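Local coordinates for F-actin-capping protein subunit alpha (Plasmodium berghei, PDB 7A0H) that probably caps the fast-growing barbed ends of actin filaments without needing calcium, and here assembles as an asymmetric homodimer, at residues A[173-178]-A[248-253]; A[117-122]-A[241-246]; A[74-79]-A[86-91]. All blocks are in the same frame, centred on the assembly; numbering follows the deposited sequence.

In the fold
From the N terminus, contact 3 comes first and closes the shortest loop: 74-79 meets 86-91 across six intervening residues, tying neighbouring parts of the small four-stranded antiparallel sheet. Contact 2 then opens at 117-122 on helix 112-131 and waits 118 residues, through the whole five-stranded sheet, before 241-246 arrives. Contact 1 starts inside that span, at 173-178, and ends beyond it at 248-253, so contacts 1 and 2 cross. The two touch directly, with L173 packing on C120 and F246, and together they bind helices 112-131 and 243-266 to one sheet face. Contact 3 does not touch contact 1, but its K86 lies close to R117 of contact 2, the two sharing E114 as a salt-bridge partner.

Contact 1 (A[173-178]-A[248-253]); sequences LFLLIC and SSILSV
L175 on strand 170-183 and L251 on helix 243-266 mark where the two backbones come nearest, yet their CA atoms remain 9.4 Å apart, a spacing that side chains alone must fill. A single methyl does the touching from the strand. L175 CD2 lies 3.8 Å from L251 CD2 and 4.0 Å from I250 CG2, so it reaches into the notch between methyl groups of two successive helix residues. CB already points at the helix, CG stands anti to the carbonyl carbon (chi1 -62°), and the second torsion then extends CD2 onward. The helix answers in two ways: I250 heads for the strand from CB onward and offers its short CG2 branch, whereas L251 starts out across the line of approach and bends its CD2 methyl back to the sheet.

This is a helix laid on an antiparallel sheet, as in the capping protein fold, and the alternation of the strand sorts its residues. L173 and I177 share the helical face with L175 and pack on C120 and on L124 and Y127 of helix 112-131; F174 and L176 lie on the other face, where both meet Y57, with S195 of the adjacent strand 187-200 alongside. Backbone bonding of L175 is directed within the sheet, to W196.

All three touching residues are buried and wholly aliphatic over the 142 Å² they and their neighbours hide. The cohesion is therefore that of dispersion and of water excluded from methyl surfaces, which sets a spacing between helix and sheet without imposing the directionality of a polar bond.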
ATOM      1  N   LEU A 173     -12.363 -27.433 -16.137  1.00 46.51           N
ATOM      2  CA  LEU A 173     -13.405 -26.607 -15.575  1.00 50.01           C
ATOM      3  C   LEU A 173     -12.779 -25.615 -14.606  1.00 46.05           C
ATOM      4  O   LEU A 173     -11.947 -25.981 -13.756  1.00 46.74           O
ATOM      5  CB  LEU A 173     -14.440 -27.464 -14.891  1.00 44.49           C
ATOM      6  CG  LEU A 173     -15.367 -28.395 -15.667  1.00 55.08           C
ATOM      7  CD1 LEU A 173     -15.886 -29.389 -14.550  1.00 54.69           C
ATOM      8  CD2 LEU A 173     -16.498 -27.708 -16.311  1.00 48.35           C
ATOM      9  N   PHE A 174     -13.252 -24.394 -14.696  1.00 43.74           N
ATOM     10  CA  PHE A 174     -12.771 -23.309 -13.891  1.00 41.98           C
ATOM     11  C   PHE A 174     -13.979 -22.757 -13.199  1.00 43.27           C
ATOM     12  O   PHE A 174     -14.944 -22.367 -13.875  1.00 45.64           O
ATOM     13  CB  PHE A 174     -12.104 -22.272 -14.738  1.00 46.64           C
ATOM     14  CG  PHE A 174     -11.466 -21.130 -13.935  1.00 46.82           C
ATOM     15  CD1 PHE A 174     -10.308 -21.360 -13.227  1.00 48.02           C
ATOM     16  CD2 PHE A 174     -12.037 -19.856 -13.901  1.00 45.02           C
ATOM     17  CE1 PHE A 174      -9.679 -20.338 -12.507  1.00 49.32           C
ATOM     18  CE2 PHE A 174     -11.412 -18.786 -13.184  1.00 47.06           C
ATOM     19  CZ  PHE A 174     -10.238 -19.023 -12.509  1.00 49.67           C
ATOM     20  N   LEU A 175     -13.946 -22.817 -11.860  1.00 35.27           N
ATOM     21  CA  LEU A 175     -15.079 -22.451 -11.005  1.00 36.68           C
ATOM     22  C   LEU A 175     -14.631 -21.240 -10.242  1.00 37.82           C
ATOM     23  O   LEU A 175     -13.509 -21.243  -9.694  1.00 37.96           O
ATOM     24  CB  LEU A 175     -15.474 -23.558  -9.986  1.00 45.11           C
ATOM     25  CG  LEU A 175     -15.962 -24.938 -10.466  1.00 51.41           C
ATOM     26  CD1 LEU A 175     -14.751 -25.788 -10.753  1.00 48.89           C
ATOM     27  CD2 LEU A 175     -16.944 -25.654  -9.486  1.00 40.32           C
ATOM     28  N   LEU A 176     -15.529 -20.270 -10.123  1.00 36.07           N
ATOM     29  CA  LEU A 176     -15.140 -18.951  -9.623  1.00 36.81           C
ATOM     30  C   LEU A 176     -16.268 -18.263  -8.869  1.00 42.39           C
ATOM     31  O   LEU A 176     -17.438 -18.181  -9.341  1.00 39.65           O
ATOM     32  CB  LEU A 176     -14.737 -18.048 -10.798  1.00 42.95           C
ATOM     33  CG  LEU A 176     -14.322 -16.565 -10.554  1.00 42.85           C
ATOM     34  CD1 LEU A 176     -13.031 -16.505  -9.757  1.00 38.72           C
ATOM     35  CD2 LEU A 176     -14.122 -15.868 -11.970  1.00 45.86           C
ATOM     36  N   ILE A 177     -15.900 -17.783  -7.678  1.00 34.87           N
ATOM     37  CA  ILE A 177     -16.813 -16.992  -6.844  1.00 39.39           C
ATOM     38  C   ILE A 177     -16.195 -15.596  -6.595  1.00 34.28           C
ATOM     39  O   ILE A 177     -15.030 -15.503  -6.184  1.00 31.70           O
ATOM     40  CB  ILE A 177     -17.103 -17.642  -5.488  1.00 35.44           C
ATOM     41  CG1 ILE A 177     -17.634 -19.066  -5.651  1.00 39.30           C
ATOM     42  CG2 ILE A 177     -18.149 -16.782  -4.714  1.00 36.27           C
ATOM     43  CD1 ILE A 177     -17.786 -19.894  -4.184  1.00 46.55           C
ATOM     44  N   CYS A 178     -17.044 -14.592  -6.683  1.00 36.19           N
ATOM     45  CA  CYS A 178     -16.594 -13.201  -6.461  1.00 35.65           C
ATOM     46  C   CYS A 178     -17.537 -12.450  -5.558  1.00 43.51           C
ATOM     47  O   CYS A 178     -18.780 -12.443  -5.782  1.00 38.12           O
ATOM     48  CB  CYS A 178     -16.557 -12.395  -7.824  1.00 45.91           C
ATOM     49  SG  CYS A 178     -15.650 -13.179  -9.080  1.00 47.83           S
ATOM     50  N   SER A 248     -20.828 -32.163  -6.810  1.00 49.93           N
ATOM     51  CA  SER A 248     -20.965 -32.134  -5.344  1.00 39.56           C
ATOM     52  C   SER A 248     -19.627 -32.367  -4.671  1.00 39.72           C
ATOM     53  O   SER A 248     -19.301 -31.662  -3.718  1.00 41.97           O
ATOM     54  CB  SER A 248     -22.004 -33.172  -4.909  1.00 46.96           C
ATOM     55  OG  SER A 248     -23.340 -32.629  -5.023  1.00 51.94           O
ATOM     56  N   SER A 249     -18.788 -33.285  -5.192  1.00 34.87           N
ATOM     57  CA  SER A 249     -17.501 -33.550  -4.555  1.00 47.51           C
ATOM     58  C   SER A 249     -16.569 -32.345  -4.647  1.00 34.96           C
ATOM     59  O   SER A 249     -15.948 -31.951  -3.661  1.00 43.24           O
ATOM     60  CB  SER A 249     -16.771 -34.758  -5.187  1.00 42.34           C
ATOM     61  OG  SER A 249     -17.578 -35.908  -5.280  1.00 54.64           O
ATOM     62  N   ILE A 250     -16.461 -31.752  -5.839  1.00 49.26           N
ATOM     63  CA  ILE A 250     -15.692 -30.513  -5.993  1.00 41.26           C
ATOM     64  C   ILE A 250     -16.226 -29.439  -5.062  1.00 32.71           C
ATOM     65  O   ILE A 250     -15.481 -28.825  -4.293  1.00 35.52           O
ATOM     66  CB  ILE A 250     -15.746 -30.031  -7.452  1.00 46.18           C
ATOM     67  CG1 ILE A 250     -14.962 -30.960  -8.322  1.00 37.05           C
ATOM     68  CG2 ILE A 250     -15.087 -28.602  -7.551  1.00 43.92           C
ATOM     69  CD1 ILE A 250     -15.234 -30.696  -9.730  1.00 49.45           C
ATOM     70  N   LEU A 251     -17.548 -29.247  -5.080  1.00 39.36           N
ATOM     71  CA  LEU A 251     -18.099 -28.242  -4.197  1.00 41.51           C
ATOM     72  C   LEU A 251     -17.854 -28.560  -2.723  1.00 48.14           C
ATOM     73  O   LEU A 251     -17.672 -27.618  -1.948  1.00 43.65           O
ATOM     74  CB  LEU A 251     -19.607 -28.021  -4.435  1.00 39.78           C
ATOM     75  CG  LEU A 251     -19.723 -26.702  -5.356  1.00 40.53           C
ATOM     76  CD1 LEU A 251     -19.078 -25.438  -4.712  1.00 45.13           C
ATOM     77  CD2 LEU A 251     -19.101 -27.008  -6.721  1.00 30.94           C
ATOM     78  N   SER A 252     -17.706 -29.851  -2.317  1.00 40.80           N
ATOM     79  CA  SER A 252     -17.467 -30.100  -0.870  1.00 37.87           C
ATOM     80  C   SER A 252     -16.074 -29.643  -0.456  1.00 33.92           C
ATOM     81  O   SER A 252     -15.884 -29.103   0.638  1.00 41.68           O
ATOM     82  CB  SER A 252     -17.685 -31.589  -0.476  1.00 39.14           C
ATOM     83  OG  SER A 252     -17.160 -31.832   0.839  1.00 53.57           O
ATOM     84  N   VAL A 253     -15.090 -29.824  -1.325  1.00 40.06           N
ATOM     85  CA  VAL A 253     -13.722 -29.350  -1.081  1.00 40.82           C
ATOM     86  C   VAL A 253     -13.635 -27.815  -1.041  1.00 41.00           C
ATOM     87  O   VAL A 253     -12.878 -27.231  -0.258  1.00 43.15           O
ATOM     88  CB  VAL A 253     -12.819 -29.870  -2.203  1.00 38.66           C
ATOM     89  CG1 VAL A 253     -11.435 -29.269  -2.016  1.00 42.60           C
ATOM     90  CG2 VAL A 253     -12.726 -31.378  -2.215  1.00 50.57           C
TER

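Contact 2 (A[117-122]-A[241-246]); sequences RVACNN and NDIENF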
ATOM      1  N   ARG A 117     -20.219 -28.751 -16.776  1.00 54.57           N
ATOM      2  CA  ARG A 117     -20.227 -27.318 -16.455  1.00 47.38           C
ATOM      3  C   ARG A 117     -21.562 -26.926 -15.851  1.00 40.37           C
ATOM      4  O   ARG A 117     -21.628 -26.155 -14.867  1.00 36.73           O
ATOM      5  CB  ARG A 117     -19.935 -26.475 -17.736  1.00 48.98           C
ATOM      6  CG  ARG A 117     -19.611 -24.922 -17.435  1.00 46.72           C
ATOM      7  CD  ARG A 117     -19.855 -23.973 -18.652  1.00 42.63           C
ATOM      8  NE  ARG A 117     -21.282 -23.910 -18.910  1.00 43.89           N
ATOM      9  CZ  ARG A 117     -22.166 -23.238 -18.179  1.00 42.54           C
ATOM     10  NH1 ARG A 117     -21.794 -22.489 -17.144  1.00 40.46           N
ATOM     11  NH2 ARG A 117     -23.435 -23.312 -18.535  1.00 48.00           N
ATOM     12  N   VAL A 118     -22.639 -27.402 -16.463  1.00 39.75           N
ATOM     13  CA  VAL A 118     -23.961 -27.037 -15.957  1.00 38.66           C
ATOM     14  C   VAL A 118     -24.092 -27.533 -14.514  1.00 49.72           C
ATOM     15  O   VAL A 118     -24.491 -26.763 -13.619  1.00 47.53           O
ATOM     16  CB  VAL A 118     -25.066 -27.584 -16.852  1.00 43.23           C
ATOM     17  CG1 VAL A 118     -26.388 -27.465 -16.186  1.00 42.57           C
ATOM     18  CG2 VAL A 118     -25.138 -26.769 -18.273  1.00 39.11           C
ATOM     19  N   ALA A 119     -23.727 -28.819 -14.272  1.00 52.07           N
ATOM     20  CA  ALA A 119     -23.841 -29.392 -12.933  1.00 43.84           C
ATOM     21  C   ALA A 119     -22.938 -28.644 -11.952  1.00 49.22           C
ATOM     22  O   ALA A 119     -23.332 -28.317 -10.817  1.00 40.32           O
ATOM     23  CB  ALA A 119     -23.435 -30.882 -12.945  1.00 38.72           C
ATOM     24  N   CYS A 120     -21.690 -28.415 -12.337  1.00 44.36           N
ATOM     25  CA  CYS A 120     -20.862 -27.648 -11.428  1.00 43.05           C
ATOM     26  C   CYS A 120     -21.418 -26.248 -11.201  1.00 39.52           C
ATOM     27  O   CYS A 120     -21.325 -25.734 -10.086  1.00 41.26           O
ATOM     28  CB  CYS A 120     -19.475 -27.546 -11.929  1.00 40.23           C
ATOM     29  SG  CYS A 120     -18.475 -29.069 -11.878  1.00 49.45           S
ATOM     30  N   ASN A 121     -22.097 -25.682 -12.198  1.00 42.55           N
ATOM     31  CA  ASN A 121     -22.664 -24.348 -12.053  1.00 48.90           C
ATOM     32  C   ASN A 121     -23.786 -24.351 -11.018  1.00 46.63           C
ATOM     33  O   ASN A 121     -23.867 -23.461 -10.154  1.00 46.35           O
ATOM     34  CB  ASN A 121     -23.203 -23.866 -13.419  1.00 47.21           C
ATOM     35  CG  ASN A 121     -23.983 -22.591 -13.296  1.00 46.66           C
ATOM     36  OD1 ASN A 121     -23.393 -21.533 -13.137  1.00 45.59           O
ATOM     37  ND2 ASN A 121     -25.307 -22.689 -13.261  1.00 37.55           N
ATOM     38  N   ASN A 122     -24.708 -25.316 -11.132  1.00 42.49           N
ATOM     39  CA  ASN A 122     -25.826 -25.404 -10.184  1.00 47.80           C
ATOM     40  C   ASN A 122     -25.376 -25.629  -8.751  1.00 39.72           C
ATOM     41  O   ASN A 122     -25.925 -25.021  -7.823  1.00 40.68           O
ATOM     42  CB  ASN A 122     -26.754 -26.558 -10.561  1.00 52.00           C
ATOM     43  CG  ASN A 122     -27.257 -26.391 -11.947  1.00 59.29           C
ATOM     44  OD1 ASN A 122     -27.096 -25.287 -12.510  1.00 55.24           O
ATOM     45  ND2 ASN A 122     -27.844 -27.420 -12.513  1.00 42.82           N
ATOM     46  N   ASN A 241     -18.155 -41.517 -12.730  1.00 56.03           N
ATOM     47  CA  ASN A 241     -18.752 -40.989 -13.934  1.00 54.89           C
ATOM     48  C   ASN A 241     -20.111 -40.337 -13.713  1.00 49.02           C
ATOM     49  O   ASN A 241     -20.703 -39.854 -14.674  1.00 57.67           O
ATOM     50  CB  ASN A 241     -18.813 -42.084 -15.017  1.00 59.26           C
ATOM     51  CG  ASN A 241     -19.738 -43.256 -14.688  1.00 77.90           C
ATOM     52  OD1 ASN A 241     -20.442 -43.310 -13.669  1.00 96.42           O
ATOM     53  ND2 ASN A 241     -19.728 -44.224 -15.590  1.00118.29           N
ATOM     54  N   ASP A 242     -20.634 -40.294 -12.489  1.00 49.18           N
ATOM     55  CA  ASP A 242     -21.898 -39.587 -12.262  1.00 58.09           C
ATOM     56  C   ASP A 242     -21.600 -38.091 -12.174  1.00 49.06           C
ATOM     57  O   ASP A 242     -20.865 -37.680 -11.271  1.00 48.15           O
ATOM     58  CB  ASP A 242     -22.585 -40.082 -10.979  1.00 49.24           C
ATOM     59  CG  ASP A 242     -23.887 -39.317 -10.694  1.00 63.13           C
ATOM     60  OD1 ASP A 242     -23.821 -38.250 -10.046  1.00 51.69           O
ATOM     61  OD2 ASP A 242     -24.978 -39.761 -11.136  1.00 71.19           O
ATOM     62  N   ILE A 243     -22.214 -37.291 -13.070  1.00 53.81           N
ATOM     63  CA  ILE A 243     -21.811 -35.905 -13.303  1.00 47.66           C
ATOM     64  C   ILE A 243     -22.205 -35.030 -12.120  1.00 53.46           C
ATOM     65  O   ILE A 243     -21.406 -34.214 -11.601  1.00 44.76           O
ATOM     66  CB  ILE A 243     -22.376 -35.387 -14.651  1.00 50.78           C
ATOM     67  CG1 ILE A 243     -21.683 -36.157 -15.797  1.00 45.08           C
ATOM     68  CG2 ILE A 243     -22.170 -33.845 -14.813  1.00 53.12           C
ATOM     69  CD1 ILE A 243     -22.284 -35.943 -17.176  1.00 54.06           C
ATOM     70  N   GLU A 244     -23.401 -35.238 -11.618  1.00 47.24           N
ATOM     71  CA  GLU A 244     -23.841 -34.457 -10.484  1.00 46.48           C
ATOM     72  C   GLU A 244     -23.026 -34.755  -9.236  1.00 45.67           C
ATOM     73  O   GLU A 244     -22.642 -33.827  -8.486  1.00 45.90           O
ATOM     74  CB  GLU A 244     -25.294 -34.775 -10.244  1.00 48.95           C
ATOM     75  CG  GLU A 244     -25.826 -34.112  -9.079  1.00 67.44           C
ATOM     76  CD  GLU A 244     -27.328 -34.335  -8.865  1.00 72.17           C
ATOM     77  OE1 GLU A 244     -28.069 -34.769  -9.796  1.00 86.52           O
ATOM     78  OE2 GLU A 244     -27.723 -34.113  -7.694  1.00 64.50           O
ATOM     79  N   ASN A 245     -22.714 -36.018  -8.996  1.00 48.78           N
ATOM     80  CA  ASN A 245     -21.918 -36.348  -7.819  1.00 56.34           C
ATOM     81  C   ASN A 245     -20.529 -35.739  -7.932  1.00 41.43           C
ATOM     82  O   ASN A 245     -19.923 -35.348  -6.930  1.00 39.19           O
ATOM     83  CB  ASN A 245     -21.794 -37.863  -7.641  1.00 57.75           C
ATOM     84  CG  ASN A 245     -23.093 -38.551  -7.167  1.00 70.28           C
ATOM     85  OD1 ASN A 245     -24.067 -37.898  -6.764  1.00 54.99           O
ATOM     86  ND2 ASN A 245     -23.096 -39.909  -7.248  1.00 68.91           N
ATOM     87  N   PHE A 246     -19.994 -35.718  -9.161  1.00 42.39           N
ATOM     88  CA  PHE A 246     -18.728 -35.041  -9.473  1.00 51.41           C
ATOM     89  C   PHE A 246     -18.748 -33.572  -9.015  1.00 42.49           C
ATOM     90  O   PHE A 246     -17.880 -33.142  -8.286  1.00 38.52           O
ATOM     91  CB  PHE A 246     -18.471 -35.180 -10.993  1.00 47.30           C
ATOM     92  CG  PHE A 246     -17.172 -34.486 -11.522  1.00 47.25           C
ATOM     93  CD1 PHE A 246     -16.014 -35.229 -11.753  1.00 44.16           C
ATOM     94  CD2 PHE A 246     -17.146 -33.106 -11.798  1.00 45.70           C
ATOM     95  CE1 PHE A 246     -14.851 -34.639 -12.248  1.00 50.97           C
ATOM     96  CE2 PHE A 246     -15.968 -32.476 -12.238  1.00 43.83           C
ATOM     97  CZ  PHE A 246     -14.823 -33.244 -12.519  1.00 53.19           C
TER
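A119 and I243 make the tightest touch between the two helices: A119 CB, pointing toward the other segment, comes to 3.7 Å from I243 CG2. The same methyl also lies 4.4 Å from E244 CA, close against the first turn of the second helix. With nothing beyond CB at A119, the backbones can draw in until the CA atoms of A119 and E244 stand 5.6 Å apart. One residue further on, C120 SG approaches F246 from the rim of its ring, 4.2 Å from CE2. Measured to the ring centroid the sulfur is 5.4 Å away, and it sits 88° off the ring normal, almost in the plane; this is a sulfur-aromatic contact of the edge type. The ring gets there because CG of F246 stands anti to the backbone N (chi1 179°), which carries the phenyl group back to the neighbouring helix although the bond to CB runs past it.

In the capping protein fold these are two helices resting side by side on the central sheet, and here a small residue lets the body of one meet the beginning of the other. That beginning is fixed by D242, the N-cap of helix 243-266. Its OD1 accepts from N245 N at 2.7 Å, the donor arriving nearly in line with the carboxylate C-O bond, so an amide of the first turn has a partner.

Further out, F246 also meets the ring of F200, planes at about 35°, and that of Y116 edge-to-face, and touches L173 of strand 170-183. R117, whose CB points away from the second helix, is salt-bridged to E114 and hydrogen-bonded to N84 and to the carbonyl of V162.

Contact 3 (A[74-79]-A[86-91]); sequences SKSGNL and KILANV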
ATOM      1  N   SER A  74     -12.270 -16.201 -18.871  1.00 50.55           N
ATOM      2  CA  SER A  74     -13.429 -15.833 -19.657  1.00 52.54           C
ATOM      3  C   SER A  74     -13.050 -15.284 -21.028  1.00 56.10           C
ATOM      4  O   SER A  74     -13.935 -15.197 -21.873  1.00 52.55           O
ATOM      5  CB  SER A  74     -14.296 -14.791 -18.931  1.00 65.46           C
ATOM      6  OG  SER A  74     -13.584 -13.590 -18.605  1.00 57.45           O
ATOM      7  N   LYS A  75     -11.753 -15.015 -21.284  1.00 52.59           N
ATOM      8  CA  LYS A  75     -11.367 -14.307 -22.489  1.00 56.65           C
ATOM      9  C   LYS A  75     -11.765 -15.117 -23.695  1.00 65.13           C
ATOM     10  O   LYS A  75     -11.478 -16.310 -23.788  1.00 75.26           O
ATOM     11  CB  LYS A  75      -9.849 -14.043 -22.602  1.00 60.06           C
ATOM     12  CG  LYS A  75      -9.212 -13.105 -21.593  1.00 59.72           C
ATOM     13  CD  LYS A  75      -7.766 -12.773 -21.983  1.00 77.58           C
ATOM     14  CE  LYS A  75      -7.627 -12.077 -23.383  1.00 81.14           C
ATOM     15  NZ  LYS A  75      -8.562 -10.940 -23.659  1.00 80.40           N
ATOM     16  N   SER A  76     -12.383 -14.461 -24.641  1.00 70.37           N
ATOM     17  CA  SER A  76     -12.678 -15.112 -25.901  1.00 55.77           C
ATOM     18  C   SER A  76     -12.415 -14.097 -27.005  1.00 64.20           C
ATOM     19  O   SER A  76     -13.178 -13.136 -27.189  1.00 61.42           O
ATOM     20  CB  SER A  76     -14.115 -15.615 -25.892  1.00 58.86           C
ATOM     21  OG  SER A  76     -14.292 -16.477 -27.008  1.00 64.94           O
ATOM     22  N   GLY A  77     -11.352 -14.342 -27.758  1.00 61.42           N
ATOM     23  CA  GLY A  77     -10.862 -13.341 -28.709  1.00 71.86           C
ATOM     24  C   GLY A  77     -10.511 -12.074 -27.970  1.00 60.52           C
ATOM     25  O   GLY A  77      -9.661 -12.029 -27.065  1.00 62.37           O
ATOM     26  N   ASN A  78     -11.231 -11.020 -28.277  1.00 79.35           N
ATOM     27  CA  ASN A  78     -11.122  -9.775 -27.539  1.00 87.00           C
ATOM     28  C   ASN A  78     -12.365  -9.534 -26.706  1.00 65.27           C
ATOM     29  O   ASN A  78     -12.542  -8.436 -26.139  1.00 72.21           O
ATOM     30  CB  ASN A  78     -10.852  -8.668 -28.556  1.00 80.84           C
ATOM     31  CG  ASN A  78      -9.601  -8.975 -29.427  1.00118.19           C
ATOM     32  OD1 ASN A  78      -8.459  -8.953 -28.945  1.00104.59           O
ATOM     33  ND2 ASN A  78      -9.835  -9.326 -30.698  1.00 93.48           N
ATOM     34  N   LEU A  79     -13.233 -10.544 -26.641  1.00 69.40           N
ATOM     35  CA  LEU A  79     -14.501 -10.566 -25.913  1.00 63.26           C
ATOM     36  C   LEU A  79     -14.364 -11.435 -24.648  1.00 65.38           C
ATOM     37  O   LEU A  79     -13.308 -12.010 -24.333  1.00 60.48           O
ATOM     38  CB  LEU A  79     -15.616 -11.033 -26.876  1.00 64.13           C
ATOM     39  CG  LEU A  79     -15.635 -10.308 -28.289  1.00 62.44           C
ATOM     40  CD1 LEU A  79     -16.759 -10.675 -29.214  1.00 54.24           C
ATOM     41  CD2 LEU A  79     -15.694  -8.807 -28.172  1.00 50.77           C
ATOM     42  N   LYS A  86     -24.448 -17.717 -22.741  1.00 52.24           N
ATOM     43  CA  LYS A  86     -23.965 -18.041 -24.077  1.00 60.46           C
ATOM     44  C   LYS A  86     -23.880 -16.774 -24.920  1.00 52.32           C
ATOM     45  O   LYS A  86     -24.518 -16.620 -25.963  1.00 53.47           O
ATOM     46  CB  LYS A  86     -24.880 -19.085 -24.717  1.00 57.98           C
ATOM     47  CG  LYS A  86     -24.892 -20.468 -23.976  1.00 62.20           C
ATOM     48  CD  LYS A  86     -23.450 -21.040 -23.937  1.00 66.75           C
ATOM     49  CE  LYS A  86     -23.377 -22.519 -23.493  1.00 93.09           C
ATOM     50  NZ  LYS A  86     -23.668 -22.747 -22.047  1.00 60.48           N
ATOM     51  N   ILE A  87     -23.037 -15.876 -24.454  1.00 61.49           N
ATOM     52  CA  ILE A  87     -22.924 -14.508 -24.946  1.00 65.16           C
ATOM     53  C   ILE A  87     -21.456 -14.149 -24.811  1.00 56.38           C
ATOM     54  O   ILE A  87     -20.831 -14.512 -23.800  1.00 53.50           O
ATOM     55  CB  ILE A  87     -23.822 -13.580 -24.116  1.00 63.83           C
ATOM     56  CG1 ILE A  87     -25.125 -13.341 -24.844  1.00 56.03           C
ATOM     57  CG2 ILE A  87     -23.060 -12.342 -23.677  1.00 69.35           C
ATOM     58  CD1 ILE A  87     -26.133 -12.674 -23.912  1.00 89.71           C
ATOM     59  N   LEU A  88     -20.881 -13.574 -25.865  1.00 52.75           N
ATOM     60  CA  LEU A  88     -19.584 -12.928 -25.795  1.00 58.66           C
ATOM     61  C   LEU A  88     -19.868 -11.447 -25.660  1.00 63.12           C
ATOM     62  O   LEU A  88     -20.621 -10.876 -26.466  1.00 59.39           O
ATOM     63  CB  LEU A  88     -18.748 -13.157 -27.052  1.00 57.45           C
ATOM     64  CG  LEU A  88     -18.583 -14.626 -27.468  1.00 68.54           C
ATOM     65  CD1 LEU A  88     -17.960 -14.765 -28.876  1.00 65.24           C
ATOM     66  CD2 LEU A  88     -17.729 -15.388 -26.484  1.00 66.82           C
ATOM     67  N   ALA A  89     -19.279 -10.837 -24.649  1.00 58.13           N
ATOM     68  CA  ALA A  89     -19.531  -9.443 -24.317  1.00 53.08           C
ATOM     69  C   ALA A  89     -18.274  -8.676 -24.660  1.00 50.75           C
ATOM     70  O   ALA A  89     -17.144  -9.064 -24.292  1.00 47.38           O
ATOM     71  CB  ALA A  89     -19.886  -9.259 -22.843  1.00 51.65           C
ATOM     72  N   ASN A  90     -18.474  -7.590 -25.371  1.00 52.42           N
ATOM     73  CA  ASN A  90     -17.399  -6.662 -25.668  1.00 58.28           C
ATOM     74  C   ASN A  90     -17.383  -5.623 -24.564  1.00 50.78           C
ATOM     75  O   ASN A  90     -18.413  -5.013 -24.277  1.00 57.08           O
ATOM     76  CB  ASN A  90     -17.627  -6.031 -27.029  1.00 59.49           C
ATOM     77  CG  ASN A  90     -16.377  -5.469 -27.576  1.00 59.79           C
ATOM     78  OD1 ASN A  90     -15.529  -4.990 -26.817  1.00 51.51           O
ATOM     79  ND2 ASN A  90     -16.204  -5.569 -28.878  1.00 58.48           N
ATOM     80  N   VAL A  91     -16.236  -5.395 -23.953  1.00 46.75           N
ATOM     81  CA  VAL A  91     -16.239  -4.551 -22.765  1.00 53.55           C
ATOM     82  C   VAL A  91     -15.419  -3.289 -22.949  1.00 55.00           C
ATOM     83  O   VAL A  91     -14.415  -3.270 -23.662  1.00 54.57           O
ATOM     84  CB  VAL A  91     -15.704  -5.404 -21.577  1.00 54.16           C
ATOM     85  CG1 VAL A  91     -15.124  -4.584 -20.595  1.00 54.19           C
ATOM     86  CG2 VAL A  91     -16.878  -6.255 -20.958  1.00 57.21           C
TER
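A two-residue β-hairpin, closed by a type II' turn from S76 to L79, brings L79 against L88 of the next strand in the small antiparallel sheet. L79 gives the largest share of this contact and has a different neighbour for each part of its side chain. Its CB is 3.8 Å from L88 CB, and its CD1 methyl is equally near that carbon, the two leucine side chains meeting at about a right angle. The other methyl branches off toward N90: L79 CD2 lies over the flat face of the N90 amide, 3.4 Å from ND2. In N90, CG anti to the backbone N (chi1 -160°) puts the amide alongside L79, and chi2 turns its face to the methyl. Between the two side chains the backbone itself fills in, with L79 CA 3.4 Å from A89 O. At the far edge S76 joins from the preceding strand, its OG 3.6 Å from L88 CD2, a polar atom against a methyl.

The hairpin that supports L79 is tightly tied. S76 N bonds L79 O and L79 N bonds S76 O, both at 2.6 Å, while G77 takes a positive phi of 59° with psi at -116°, a conformation residues with a CB seldom adopt. At the start of the partner strand, K86 and I87 form a G1 beta bulge.

Strand 79-82 thus runs between 75-76 and 87-92, and A89 pairs through its backbone with Y80. On the side beyond, strand 97-103 is the outermost strand of this sheet within the chain, where L79 reaches T102 and N90 packs on I99 and D100. I87 and V91 turn instead to F62 and I60 of strand 58-62, and K75 salt-bridges E54 of helix 39-55.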